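Local coordinates for aminotransferase, class III (Deinococcus radiodurans, PDB 3I4J), which probably transfers amino groups with the aid of pyridoxal phosphate, at residues A59-V64 with G298-V303; A48-R53 with G306-D311; V124-P129 with W160-K165. The protein carries 1 engineered substitution. All blocks are in the same frame, centred on the assembly; numbering follows the deposited sequence.

Contact 1. Residues A59-V64 with G298-V303; sequences ARLPFV and GHPVSV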
# COMPACT_ATOMS: atom_id res chain seq x y z
N ALA C 59 11.34 -8.63 15.90
CA ALA C 59 11.97 -8.61 17.22
C ALA C 59 13.23 -7.76 17.26
O ALA C 59 13.61 -7.24 18.31
CB ALA C 59 12.29 -10.05 17.66
N ARG C 60 13.88 -7.60 16.10
CA ARG C 60 15.12 -6.83 16.00
C ARG C 60 14.92 -5.35 15.66
O ARG C 60 15.39 -4.48 16.38
CB ARG C 60 16.03 -7.49 14.96
CG ARG C 60 17.32 -6.75 14.66
CD ARG C 60 18.26 -6.73 15.86
NE ARG C 60 19.58 -6.22 15.50
CZ ARG C 60 20.56 -6.01 16.37
NH1 ARG C 60 20.38 -6.26 17.66
NH2 ARG C 60 21.73 -5.54 15.96
N LEU C 61 14.23 -5.07 14.55
CA LEU C 61 13.98 -3.70 14.10
C LEU C 61 12.78 -3.75 13.15
O LEU C 61 12.94 -3.94 11.95
CB LEU C 61 15.20 -3.17 13.33
CG LEU C 61 15.01 -1.79 12.70
CD1 LEU C 61 15.30 -0.72 13.74
CD2 LEU C 61 15.94 -1.64 11.51
N PRO C 62 11.57 -3.58 13.69
CA PRO C 62 10.36 -3.63 12.85
C PRO C 62 10.04 -2.44 11.97
O PRO C 62 9.49 -2.61 10.87
CB PRO C 62 9.26 -3.85 13.87
CG PRO C 62 9.76 -3.05 15.05
CD PRO C 62 11.21 -3.46 15.11
N PHE C 63 10.38 -1.24 12.43
CA PHE C 63 10.01 -0.05 11.69
C PHE C 63 10.88 1.19 11.80
O PHE C 63 11.32 1.57 12.88
CB PHE C 63 8.59 0.37 12.09
CG PHE C 63 8.08 1.56 11.34
CD1 PHE C 63 7.42 1.39 10.12
CD2 PHE C 63 8.30 2.85 11.81
CE1 PHE C 63 7.00 2.50 9.38
CE2 PHE C 63 7.87 3.97 11.07
CZ PHE C 63 7.23 3.78 9.86
N VAL C 64 11.09 1.82 10.66
CA VAL C 64 11.81 3.08 10.57
C VAL C 64 11.16 3.74 9.38
O VAL C 64 10.70 3.06 8.45
CB VAL C 64 13.34 2.93 10.32
CG1 VAL C 64 13.99 2.22 11.48
CG2 VAL C 64 13.59 2.21 9.00
N GLY C 298 9.87 0.80 2.32
CA GLY C 298 11.10 0.30 2.92
C GLY C 298 10.92 -0.43 4.24
O GLY C 298 11.90 -0.82 4.88
N HIS C 299 9.67 -0.63 4.64
CA HIS C 299 9.31 -1.31 5.89
C HIS C 299 10.21 -2.53 6.14
O HIS C 299 10.20 -3.49 5.37
CB HIS C 299 7.84 -1.73 5.80
CG HIS C 299 7.35 -2.50 6.99
ND1 HIS C 299 7.51 -2.05 8.29
CD2 HIS C 299 6.68 -3.67 7.08
CE1 HIS C 299 6.95 -2.92 9.12
NE2 HIS C 299 6.44 -3.91 8.41
N PRO C 300 11.00 -2.51 7.24
CA PRO C 300 11.89 -3.63 7.55
C PRO C 300 11.31 -5.04 7.56
O PRO C 300 11.89 -5.95 6.99
CB PRO C 300 12.48 -3.24 8.91
CG PRO C 300 12.61 -1.75 8.76
CD PRO C 300 11.26 -1.38 8.14
N VAL C 301 10.17 -5.24 8.22
CA VAL C 301 9.61 -6.58 8.26
C VAL C 301 9.19 -7.05 6.88
O VAL C 301 9.39 -8.22 6.52
CB VAL C 301 8.40 -6.67 9.21
CG1 VAL C 301 7.96 -8.12 9.35
CG2 VAL C 301 8.76 -6.11 10.58
N SER C 302 8.62 -6.15 6.09
CA SER C 302 8.18 -6.50 4.75
C SER C 302 9.39 -6.77 3.85
O SER C 302 9.35 -7.66 3.01
CB SER C 302 7.32 -5.38 4.17
OG SER C 302 6.10 -5.28 4.89
N VAL C 303 10.45 -6.00 4.04
CA VAL C 303 11.67 -6.18 3.26
C VAL C 303 12.29 -7.53 3.63
O VAL C 303 12.77 -8.26 2.76
CB VAL C 303 12.66 -5.02 3.52
CG1 VAL C 303 14.01 -5.31 2.86
CG2 VAL C 303 12.07 -3.73 2.96
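The N-terminal turn of helix 300-315, with His299 at the N-cap and Pro300 as its first residue, lies against Leu61 to Val64, where the chain leaves helix 48-60. This is a buried helix-end packing next to the dimer interface of a fold type I aminotransferase. The two segments touch without hydrogen bonding to each other, so shape carries the contact. Pro300 is its centre: CB meets Leu61 O at 3.2 Å, while CD lies 4.0 Å from Phe63 CA. On the next residue of the helix, Val301 CG2 reaches Pro62 CB at 4.0 Å. The imidazole of His299, swung out with CG anti to the backbone N (chi1 178°), brings CE1 to 3.1 Å from Pro62 O, which approaches the ring obliquely. Its ND1 sits at the edge of the Phe63 ring, 3.9 Å from CD1, and these two side chains cross at about a right angle. Elsewhere His299 NE2 makes a weak hydrogen bond to Tyr267 O of the second subunit, and both His299 and Phe63 pack on Gly266 of that subunit. At the far end of the loop Val64 sets CG2 4.1 Å from Pro300 CG.

Contact 2. Residues A48-R53 with G306-D311; sequences AEVGER and GLSVLD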
# COMPACT_ATOMS: atom_id res chain seq x y z
N ALA C 48 7.06 -21.61 6.49
CA ALA C 48 7.47 -21.27 7.84
C ALA C 48 8.80 -20.52 7.81
O ALA C 48 9.07 -19.70 8.69
CB ALA C 48 7.60 -22.53 8.69
N GLU C 49 9.62 -20.81 6.80
CA GLU C 49 10.92 -20.17 6.66
C GLU C 49 10.77 -18.65 6.56
O GLU C 49 11.51 -17.90 7.20
CB GLU C 49 11.64 -20.67 5.41
CG GLU C 49 13.05 -20.12 5.24
CD GLU C 49 13.73 -20.61 3.98
OE1 GLU C 49 13.27 -21.63 3.42
OE2 GLU C 49 14.73 -20.00 3.56
N VAL C 50 9.81 -18.22 5.76
CA VAL C 50 9.57 -16.79 5.59
C VAL C 50 9.01 -16.21 6.88
O VAL C 50 9.43 -15.15 7.33
CB VAL C 50 8.56 -16.52 4.45
CG1 VAL C 50 8.34 -15.02 4.29
CG2 VAL C 50 9.08 -17.13 3.15
N GLY C 51 8.06 -16.93 7.48
CA GLY C 51 7.47 -16.48 8.73
C GLY C 51 8.52 -16.27 9.81
O GLY C 51 8.47 -15.27 10.53
N GLU C 52 9.46 -17.19 9.91
CA GLU C 52 10.52 -17.08 10.92
C GLU C 52 11.38 -15.85 10.68
O GLU C 52 11.78 -15.17 11.62
CB GLU C 52 11.41 -18.33 10.91
CG GLU C 52 10.66 -19.64 11.04
CD GLU C 52 9.76 -19.69 12.25
OE1 GLU C 52 10.28 -19.61 13.39
OE2 GLU C 52 8.53 -19.81 12.07
N ARG C 53 11.66 -15.57 9.41
CA ARG C 53 12.47 -14.41 9.04
C ARG C 53 11.75 -13.11 9.38
O ARG C 53 12.38 -12.13 9.80
CB ARG C 53 12.80 -14.46 7.55
CG ARG C 53 13.70 -15.63 7.15
CD ARG C 53 15.13 -15.40 7.62
NE ARG C 53 15.83 -14.43 6.78
CZ ARG C 53 16.28 -14.68 5.56
NH1 ARG C 53 16.11 -15.88 5.02
NH2 ARG C 53 16.90 -13.73 4.86
N GLY C 306 10.66 -10.15 1.75
CA GLY C 306 11.13 -10.18 0.38
C GLY C 306 12.46 -10.90 0.29
O GLY C 306 12.67 -11.73 -0.60
N LEU C 307 13.37 -10.60 1.21
CA LEU C 307 14.69 -11.24 1.22
C LEU C 307 14.59 -12.75 1.42
O LEU C 307 15.29 -13.52 0.76
CB LEU C 307 15.56 -10.62 2.33
CG LEU C 307 16.99 -11.15 2.47
CD1 LEU C 307 17.77 -10.90 1.18
CD2 LEU C 307 17.67 -10.44 3.63
N SER C 308 13.72 -13.18 2.33
CA SER C 308 13.54 -14.61 2.60
C SER C 308 12.95 -15.29 1.37
O SER C 308 13.34 -16.40 1.01
CB SER C 308 12.63 -14.82 3.81
OG SER C 308 12.43 -16.20 4.07
N VAL C 309 12.00 -14.63 0.73
CA VAL C 309 11.37 -15.17 -0.47
C VAL C 309 12.43 -15.30 -1.57
O VAL C 309 12.46 -16.30 -2.29
CB VAL C 309 10.22 -14.26 -0.96
CG1 VAL C 309 9.78 -14.67 -2.37
CG2 VAL C 309 9.03 -14.38 -0.00
N LEU C 310 13.30 -14.31 -1.69
CA LEU C 310 14.35 -14.35 -2.70
C LEU C 310 15.30 -15.53 -2.44
O LEU C 310 15.70 -16.21 -3.39
CB LEU C 310 15.13 -13.03 -2.70
CG LEU C 310 16.26 -12.92 -3.74
CD1 LEU C 310 15.71 -13.13 -5.15
CD2 LEU C 310 16.92 -11.55 -3.61
N ASP C 311 15.64 -15.77 -1.18
CA ASP C 311 16.52 -16.89 -0.84
C ASP C 311 15.94 -18.19 -1.38
O ASP C 311 16.65 -19.04 -1.93
CB ASP C 311 16.68 -17.05 0.68
CG ASP C 311 17.50 -15.94 1.32
OD1 ASP C 311 18.43 -15.43 0.67
OD2 ASP C 311 17.24 -15.61 2.49
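Arg53 curls over Ser308 to reach Asp311. Its CG lies anti to the carbonyl carbon, and bends at chi2 (-73°) and again at chi3 fold the chain back, bringing a face of the guanidinium over Ser308, whose CB stands 3.8 Å above the plane toward the rim. At the edge of the group, NH1 and NH2 both donate to Asp311 OD2, at 2.8 and 3.0 Å. The acceptor lies in the guanidinium plane, and the carboxylate is turned only 27° from it, so this two-nitrogen salt bridge is nearly coplanar. Asp311 OD1 has a salt bridge of its own with Arg80, so its carboxylate is shared between two arginines. With an alanine at Arg53 both donors to Asp311 OD2 are gone, and that oxygen would probably be left without its charged mate, with a gap opened over Ser308. The frame is a roughly antiparallel pair of helices, 48-60 and 300-315, whose short segments run 148° apart with axes 8.9 Å from each other at closest approach. Ser308 points into this interface: OG, anti to its own N, comes within 3.3 Å of Val50 CA and 3.4 Å of Arg53 CG, and is buried with no polar partner in the model. On the other flank Val50 CG2 meets Val309 CG2 at 4.2 Å. Glu49 turns its carboxylate to a salt bridge with Arg315.

Contact 3. Residues V124-P129 with W160-K165; sequences VITRVP and WPKLPK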
# COMPACT_ATOMS: atom_id res chain seq x y z
N VAL C 124 3.93 9.88 -21.78
CA VAL C 124 4.25 8.52 -21.38
C VAL C 124 3.48 7.60 -22.30
O VAL C 124 2.26 7.48 -22.20
CB VAL C 124 3.86 8.22 -19.92
CG1 VAL C 124 4.21 6.77 -19.58
CG2 VAL C 124 4.58 9.17 -18.97
N ILE C 125 4.18 6.97 -23.23
CA ILE C 125 3.55 6.06 -24.15
C ILE C 125 3.27 4.73 -23.47
O ILE C 125 4.14 4.20 -22.78
CB ILE C 125 4.44 5.77 -25.37
CG1 ILE C 125 4.71 7.07 -26.13
CG2 ILE C 125 3.78 4.73 -26.28
CD1 ILE C 125 5.74 6.94 -27.24
N THR C 126 2.05 4.23 -23.62
CA THR C 126 1.68 2.93 -23.09
C THR C 126 1.09 2.16 -24.27
O THR C 126 0.80 2.74 -25.31
CB THR C 126 0.68 3.01 -21.90
OG1 THR C 126 -0.48 3.75 -22.28
CG2 THR C 126 1.36 3.69 -20.71
N ARG C 127 0.89 0.87 -24.10
CA ARG C 127 0.41 0.04 -25.19
C ARG C 127 -0.93 -0.64 -24.96
O ARG C 127 -1.20 -1.14 -23.87
CB ARG C 127 1.48 -1.02 -25.47
CG ARG C 127 1.29 -1.88 -26.70
CD ARG C 127 2.43 -2.91 -26.76
NE ARG C 127 2.41 -3.76 -25.57
CZ ARG C 127 3.41 -4.53 -25.16
NH1 ARG C 127 4.55 -4.57 -25.85
NH2 ARG C 127 3.29 -5.25 -24.06
N VAL C 128 -1.77 -0.66 -25.99
CA VAL C 128 -3.07 -1.31 -25.92
C VAL C 128 -2.79 -2.79 -25.63
O VAL C 128 -1.87 -3.37 -26.20
CB VAL C 128 -3.83 -1.18 -27.27
CG1 VAL C 128 -5.14 -1.95 -27.21
CG2 VAL C 128 -4.08 0.28 -27.60
N PRO C 129 -3.58 -3.41 -24.73
CA PRO C 129 -4.70 -2.86 -23.96
C PRO C 129 -4.31 -2.64 -22.50
O PRO C 129 -5.17 -2.61 -21.62
CB PRO C 129 -5.73 -3.96 -24.09
CG PRO C 129 -4.87 -5.19 -23.89
CD PRO C 129 -3.59 -4.88 -24.67
N TRP C 160 -0.77 10.90 -22.66
CA TRP C 160 -0.85 9.45 -22.71
C TRP C 160 -1.18 8.82 -24.05
O TRP C 160 -2.24 8.23 -24.22
CB TRP C 160 -1.83 8.96 -21.63
CG TRP C 160 -1.46 9.46 -20.26
CD1 TRP C 160 -1.80 10.66 -19.71
CD2 TRP C 160 -0.59 8.82 -19.33
NE1 TRP C 160 -1.19 10.81 -18.48
CE2 TRP C 160 -0.44 9.69 -18.23
CE3 TRP C 160 0.09 7.59 -19.31
CZ2 TRP C 160 0.36 9.38 -17.12
CZ3 TRP C 160 0.88 7.27 -18.21
CH2 TRP C 160 1.01 8.17 -17.13
N PRO C 161 -0.26 8.94 -25.03
CA PRO C 161 -0.48 8.37 -26.36
C PRO C 161 -0.45 6.84 -26.26
O PRO C 161 0.21 6.29 -25.38
CB PRO C 161 0.67 8.94 -27.18
CG PRO C 161 1.75 9.12 -26.17
CD PRO C 161 1.01 9.67 -24.97
N LYS C 162 -1.15 6.17 -27.16
CA LYS C 162 -1.21 4.72 -27.15
C LYS C 162 -0.55 4.04 -28.34
O LYS C 162 -0.73 4.45 -29.48
CB LYS C 162 -2.68 4.28 -27.08
CG LYS C 162 -3.36 4.63 -25.75
CD LYS C 162 -2.80 3.80 -24.62
CE LYS C 162 -3.58 3.99 -23.33
NZ LYS C 162 -3.12 3.05 -22.26
N LEU C 163 0.21 2.99 -28.04
CA LEU C 163 0.89 2.20 -29.06
C LEU C 163 -0.04 1.01 -29.33
O LEU C 163 -0.70 0.50 -28.41
CB LEU C 163 2.23 1.68 -28.54
CG LEU C 163 3.07 0.85 -29.52
CD1 LEU C 163 3.62 1.78 -30.60
CD2 LEU C 163 4.22 0.16 -28.78
N PRO C 164 -0.11 0.55 -30.59
CA PRO C 164 -0.97 -0.59 -30.92
C PRO C 164 -0.60 -1.87 -30.18
O PRO C 164 0.55 -2.07 -29.79
CB PRO C 164 -0.79 -0.73 -32.44
CG PRO C 164 -0.50 0.67 -32.87
CD PRO C 164 0.46 1.15 -31.81
N LYS C 165 -1.58 -2.74 -30.01
CA LYS C 165 -1.37 -4.02 -29.35
C LYS C 165 -0.30 -4.79 -30.14
O LYS C 165 -0.23 -4.68 -31.36
CB LYS C 165 -2.68 -4.81 -29.33
CG LYS C 165 -2.59 -6.19 -28.71
CD LYS C 165 -3.94 -6.91 -28.75
CE LYS C 165 -4.99 -6.18 -27.92
NZ LYS C 165 -6.24 -6.98 -27.78
O HOH W 1 -0.15 6.28 -22.61
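Val124 lies side by side with Trp160 and presses CB over one face of the indole, 4.0 Å from the centroid of the six-membered ring and 29° off its normal, a CH-pi contact. Trp160 NE1 is meanwhile hydrogen-bonded to Leu154 O. Ile125 comes next, its CG1 3.6 Å from Pro161 CG with the two side chains at about a right angle, and its side chain also packs on Leu179, Leu182 and Leu183 of helix 178-186. Thr126 is the polar centre. Its N donates to Pro161 O (3.3 Å, N-H...O 167°), and its O accepts from Leu163 N at 2.8 Å, so the backbone pairs as parallel beta strands. Strand 162-163 is one of the two outermost strands, within this chain, of the seven-stranded mixed sheet at the core of the aminotransferase fold. With OG1 set between the backbone N and the carbonyl carbon (chi1 55°), the Thr126 hydroxyl receives a hydrogen bond from Lys162 NZ at 2.7 Å and gives its own proton to a water at 2.6 Å. That water donates in turn to Val124 O and Pro161 O, bridging the two strands. Arg127 projects to the face opposite Thr126 and Lys162, as does Leu163, whose CD2 lies near Arg127 CD; the guanidinium goes on to the hydroxyls of Tyr213 and Tyr214. Val128 N then donates to Leu163 O at 2.9 Å. Pro129, after a cis peptide bond, rests CD 3.8 Å from Lys165 CE, while Lys165 NZ continues to a salt bridge with Asp204.

Overall arrangement
Contacts 1 and 2 are two stations along one helix pair: both use helices 48-60 and 300-315, their segments follow closely in sequence, and their centres are 13 Å apart. Contact 2 joins the first turns of helix 48-60 to the middle of helix 300-315, and contact 1 the end of one to the start of the other; both also touch the second subunit. Contact 3 belongs to the edge of the large sheet, on the opposite side of the chain's centre. Its centre lies 38 Å from that of contact 1 and 37 Å from that of contact 2, with nearest atoms about 23 and 24 Å apart, and no other chain of the assembly touches its segments.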